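PDB 5IHX: tyrosine--tRNA ligase, mitochondrial from Emericella nidulans, which probably joins L-tyrosine to its tRNA at the expense of ATP, giving AMP and diphosphate, for protein synthesis in mitochondria. Local coordinates for residues Y313-F316 with V317-P320; V324-Y327 with L328-T332. One frame throughout, in Å; residues are numbered along the deposited sequence.

Contact 1 of 2, residues Y313-F316 with V317-P320; sequences YQFF and VRTP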
loop_
_atom_site.group_PDB
_atom_site.type_symbol
_atom_site.label_atom_id
_atom_site.label_comp_id
_atom_site.label_asym_id
_atom_site.label_seq_id
_atom_site.Cartn_x
_atom_site.Cartn_y
_atom_site.Cartn_z
ATOM N N TYR A 313 11.178 -38.252 16.590
ATOM C CA TYR A 313 11.550 -39.577 16.121
ATOM C C TYR A 313 10.307 -40.451 15.997
ATOM O O TYR A 313 10.106 -41.112 14.981
ATOM C CB TYR A 313 12.563 -40.217 17.067
ATOM C CG TYR A 313 13.204 -41.468 16.521
ATOM C CD1 TYR A 313 12.683 -42.723 16.805
ATOM C CD2 TYR A 313 14.335 -41.395 15.721
ATOM C CE1 TYR A 313 13.272 -43.872 16.307
ATOM C CE2 TYR A 313 14.929 -42.534 15.216
ATOM C CZ TYR A 313 14.392 -43.772 15.510
ATOM O OH TYR A 313 14.980 -44.917 15.015
ATOM N N GLN A 314 9.479 -40.452 17.041
ATOM C CA GLN A 314 8.240 -41.228 17.040
ATOM C C GLN A 314 7.339 -40.868 15.859
ATOM O O GLN A 314 6.760 -41.741 15.220
ATOM C CB GLN A 314 7.466 -41.038 18.348
ATOM C CG GLN A 314 8.033 -41.831 19.514
ATOM C CD GLN A 314 7.197 -41.699 20.773
ATOM O OE1 GLN A 314 6.902 -40.594 21.227
ATOM N NE2 GLN A 314 6.811 -42.835 21.343
ATOM N N PHE A 315 7.195 -39.576 15.594
ATOM C CA PHE A 315 6.337 -39.130 14.508
ATOM C C PHE A 315 6.734 -39.788 13.189
ATOM O O PHE A 315 5.879 -40.257 12.437
ATOM C CB PHE A 315 6.382 -37.610 14.368
ATOM C CG PHE A 315 5.654 -37.096 13.160
ATOM C CD1 PHE A 315 6.349 -36.656 12.046
ATOM C CD2 PHE A 315 4.268 -37.057 13.139
ATOM C CE1 PHE A 315 5.676 -36.180 10.935
ATOM C CE2 PHE A 315 3.590 -36.586 12.030
ATOM C CZ PHE A 315 4.294 -36.146 10.927
ATOM N N PHE A 316 8.032 -39.824 12.911
ATOM C CA PHE A 316 8.513 -40.379 11.652
ATOM C C PHE A 316 8.530 -41.910 11.614
ATOM O O PHE A 316 8.374 -42.490 10.539
ATOM C CB PHE A 316 9.908 -39.831 11.343
ATOM C CG PHE A 316 9.885 -38.488 10.667
ATOM C CD1 PHE A 316 9.630 -38.387 9.310
ATOM C CD2 PHE A 316 10.100 -37.326 11.390
ATOM C CE1 PHE A 316 9.602 -37.154 8.683
ATOM C CE2 PHE A 316 10.072 -36.094 10.768
ATOM C CZ PHE A 316 9.822 -36.008 9.414
ATOM N N VAL A 317 8.708 -42.574 12.756
ATOM C CA VAL A 317 8.657 -44.038 12.756
ATOM C C VAL A 317 7.229 -44.526 12.494
ATOM O O VAL A 317 7.029 -45.655 12.054
ATOM C CB VAL A 317 9.179 -44.680 14.073
ATOM C CG1 VAL A 317 10.655 -44.392 14.266
ATOM C CG2 VAL A 317 8.396 -44.209 15.255
ATOM N N ARG A 318 6.242 -43.677 12.772
ATOM C CA ARG A 318 4.840 -44.023 12.530
ATOM C C ARG A 318 4.413 -43.739 11.090
ATOM O O ARG A 318 3.236 -43.864 10.760
ATOM C CB ARG A 318 3.912 -43.252 13.477
ATOM C CG ARG A 318 4.044 -43.610 14.944
ATOM C CD ARG A 318 2.888 -43.029 15.743
ATOM N NE ARG A 318 2.795 -41.575 15.600
ATOM C CZ ARG A 318 3.296 -40.691 16.460
ATOM N NH1 ARG A 318 3.948 -41.093 17.545
ATOM N NH2 ARG A 318 3.148 -39.392 16.230
ATOM N N THR A 319 5.359 -43.353 10.239
ATOM C CA THR A 319 5.056 -43.104 8.833
ATOM C C THR A 319 4.457 -44.367 8.204
ATOM O O THR A 319 5.016 -45.454 8.362
ATOM C CB THR A 319 6.317 -42.677 8.045
ATOM O OG1 THR A 319 6.866 -41.484 8.618
ATOM C CG2 THR A 319 5.987 -42.425 6.580
ATOM N N PRO A 320 3.314 -44.233 7.502
ATOM C CA PRO A 320 2.690 -45.412 6.880
ATOM C C PRO A 320 3.606 -46.122 5.887
ATOM O O PRO A 320 4.432 -45.478 5.241
ATOM C CB PRO A 320 1.467 -44.830 6.160
ATOM C CG PRO A 320 1.178 -43.553 6.856
ATOM C CD PRO A 320 2.504 -43.017 7.298
#

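Contact 2 of 2, residues V324-Y327 with L328-T332; sequences VERY and LKMFT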
loop_
_atom_site.group_PDB
_atom_site.type_symbol
_atom_site.label_atom_id
_atom_site.label_comp_id
_atom_site.label_asym_id
_atom_site.label_seq_id
_atom_site.Cartn_x
_atom_site.Cartn_y
_atom_site.Cartn_z
ATOM N N VAL A 324 6.476 -44.342 3.287
ATOM C CA VAL A 324 7.829 -44.220 3.827
ATOM C C VAL A 324 8.897 -44.078 2.739
ATOM O O VAL A 324 9.868 -43.339 2.918
ATOM C CB VAL A 324 8.183 -45.421 4.742
ATOM C CG1 VAL A 324 8.248 -46.721 3.953
ATOM C CG2 VAL A 324 9.502 -45.160 5.470
ATOM N N GLU A 325 8.739 -44.777 1.621
ATOM C CA GLU A 325 9.735 -44.694 0.557
ATOM C C GLU A 325 9.823 -43.282 -0.005
ATOM O O GLU A 325 10.918 -42.760 -0.221
ATOM C CB GLU A 325 9.438 -45.676 -0.576
ATOM C CG GLU A 325 10.409 -45.520 -1.748
ATOM C CD GLU A 325 10.308 -46.634 -2.775
ATOM O OE1 GLU A 325 9.531 -47.590 -2.555
ATOM O OE2 GLU A 325 11.014 -46.549 -3.804
ATOM N N ARG A 326 8.674 -42.666 -0.260
ATOM C CA ARG A 326 8.674 -41.311 -0.789
ATOM C C ARG A 326 9.249 -40.345 0.245
ATOM O O ARG A 326 9.992 -39.428 -0.107
ATOM C CB ARG A 326 7.269 -40.871 -1.205
ATOM C CG ARG A 326 7.231 -39.415 -1.636
ATOM C CD ARG A 326 6.241 -39.156 -2.751
ATOM N NE ARG A 326 6.495 -37.865 -3.385
ATOM C CZ ARG A 326 5.880 -37.427 -4.480
ATOM N NH1 ARG A 326 4.961 -38.175 -5.077
ATOM N NH2 ARG A 326 6.189 -36.239 -4.980
ATOM N N TYR A 327 8.915 -40.553 1.517
ATOM C CA TYR A 327 9.427 -39.685 2.578
ATOM C C TYR A 327 10.946 -39.786 2.697
ATOM O O TYR A 327 11.618 -38.784 2.938
ATOM C CB TYR A 327 8.787 -40.023 3.926
ATOM C CG TYR A 327 7.399 -39.450 4.125
ATOM C CD1 TYR A 327 6.596 -39.111 3.042
ATOM C CD2 TYR A 327 6.902 -39.229 5.402
ATOM C CE1 TYR A 327 5.330 -38.585 3.228
ATOM C CE2 TYR A 327 5.641 -38.702 5.598
ATOM C CZ TYR A 327 4.859 -38.382 4.509
ATOM O OH TYR A 327 3.600 -37.857 4.703
ATOM N N LEU A 328 11.486 -40.990 2.532
ATOM C CA LEU A 328 12.934 -41.177 2.543
ATOM C C LEU A 328 13.588 -40.313 1.469
ATOM O O LEU A 328 14.658 -39.741 1.680
ATOM C CB LEU A 328 13.301 -42.649 2.326
ATOM C CG LEU A 328 13.215 -43.573 3.548
ATOM C CD1 LEU A 328 13.327 -45.030 3.125
ATOM C CD2 LEU A 328 14.299 -43.235 4.557
ATOM N N LYS A 329 12.932 -40.214 0.318
ATOM C CA LYS A 329 13.457 -39.431 -0.793
ATOM C C LYS A 329 13.321 -37.928 -0.551
ATOM O O LYS A 329 14.202 -37.155 -0.926
ATOM C CB LYS A 329 12.749 -39.818 -2.092
ATOM C CG LYS A 329 13.037 -41.238 -2.546
ATOM C CD LYS A 329 12.152 -41.649 -3.710
ATOM C CE LYS A 329 12.503 -43.042 -4.208
ATOM N NZ LYS A 329 11.559 -43.515 -5.258
ATOM N N MET A 330 12.225 -37.518 0.081
ATOM C CA MET A 330 11.934 -36.098 0.260
ATOM C C MET A 330 12.607 -35.497 1.498
ATOM O O MET A 330 12.976 -34.320 1.489
ATOM C CB MET A 330 10.417 -35.873 0.342
ATOM C CG MET A 330 9.664 -36.210 -0.940
ATOM S SD MET A 330 7.937 -35.665 -0.944
ATOM C CE MET A 330 7.335 -36.354 0.594
ATOM N N PHE A 331 12.750 -36.291 2.559
ATOM C CA PHE A 331 13.213 -35.770 3.849
ATOM C C PHE A 331 14.666 -36.105 4.212
ATOM O O PHE A 331 15.130 -35.719 5.282
ATOM C CB PHE A 331 12.304 -36.281 4.972
ATOM C CG PHE A 331 10.966 -35.603 5.027
ATOM C CD1 PHE A 331 10.854 -34.312 5.516
ATOM C CD2 PHE A 331 9.819 -36.258 4.606
ATOM C CE1 PHE A 331 9.625 -33.683 5.578
ATOM C CE2 PHE A 331 8.588 -35.633 4.666
ATOM C CZ PHE A 331 8.491 -34.343 5.152
ATOM N N THR A 332 15.382 -36.811 3.340
ATOM C CA THR A 332 16.769 -37.182 3.631
ATOM C C THR A 332 17.676 -36.988 2.422
ATOM O O THR A 332 17.204 -36.803 1.299
ATOM C CB THR A 332 16.887 -38.653 4.095
ATOM O OG1 THR A 332 17.012 -39.513 2.954
ATOM C CG2 THR A 332 15.674 -39.072 4.921
#

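Contact 1 of 2, residues Y313-F316 with V317-P320
Tyr313 meets Val317 one helical turn on, by backbone and by side chain. Val317 N donates to Tyr313 O at 3.0 Å. With its ring swung back beside its own carbonyl carbon (chi1 -169°), Tyr313 crosses Val317 at about a right angle, and Tyr313 CE1 lies 3.4 Å from Val317 CG1. The phenol OH leaves this pair behind and bonds to His357 ND1. Gln314 is used mainly through its carbonyl: Arg318 N donates to Gln314 O at 3.2 Å, Val317 CG2 presses on the same oxygen, and the Arg318 side chain folds over it. A bend at chi3 (-57°) turns the guanidinium back along the helix, where Gln314 O and Phe315 CA lie under one face and Arg318 NH1 comes 3.6 Å from Gln314 CB. This is the C-terminal end of helix 309-317, in the alpha-helical region after the Rossmann-type catalytic domain, probably the anticodon-binding domain as in other tyrosyl-tRNA synthetases. Phe315 offers its ring edge to Arg318: Arg318 NH2 sits near the ring plane, 4.0 Å from Phe315 CD2, with ring and guanidinium planes 80° apart. At Phe316 the carbonyl takes two bonds from Thr319, reached from the same face of its plane. Thr319 OG1 donates to Phe316 O at 2.6 Å, while Thr319 N, 3.2 Å from Phe316 O, stands well above the carbonyl plane.

Contact 2 of 2, residues V324-Y327 with L328-T332
Tyr327 and Phe331, one turn apart, lie side by side and point the same way, yet their rings form a T-shaped pair: the edge of Phe331 is directed at a face of Tyr327, with centroids 5.4 Å apart and planes at 67°. Phe331 CE2 makes the approach, 4.0 Å from Tyr327 CG. Met330 reaches the Tyr327 ring too. Its thioether turns at chi3 (-52°), which brings Met330 CE 3.8 Å from Tyr327 CD1 and also against Arg326 CG. Met330 SD lies at the edge of the Arg326 guanidinium, near its plane, and accepts a weak bond from Arg326 NE at 3.6 Å; the far end of that group is held by Gly45 O through NH2. Glu325 and Lys329, both extended and running alongside, close a salt bridge between Glu325 OE2 and Lys329 NZ at 3.4 Å, a weak hydrogen bond. Behind these side chains the backbone sets the spacing, with Phe331 N donating to Tyr327 O at 2.8 Å and Met330 N to Arg326 O at 2.9 Å. Beyond Phe331, Thr332 OG1 donates to Leu328 O at 2.7 Å and also bonds to Leu334 N. Further out, Leu359 of helix 354-368 touches Tyr327 and Leu328. Side chains paired at i and i+4, over backbone bonds of the same spacing, are characteristic of an alpha-helix, here helix 321-331, packed against helices 336-348, 354-368 and 84-95.

In the fold
Contacts 1 and 2 lie on successive helices, joined by a short turn and both touching helix 354-368. They meet directly: the methyl CG2 of Thr319 packs 3.5 Å from Tyr327 CD2, and Phe316 and Phe331 form an edge-to-face pair. Each is partly buried, contact 1 being the farther from the chain centre. Tyr313, Gln314 and Val317 also touch helix 370-383, whereas contact 2 meets helices 336-348 and 84-95. Both end in a threonine hydroxyl bonded to a backbone carbonyl. In 313-320 a guanidinium also lies over another carbonyl; what distinguishes 324-332 is the T-shaped ring pair and the salt bridge within its segments.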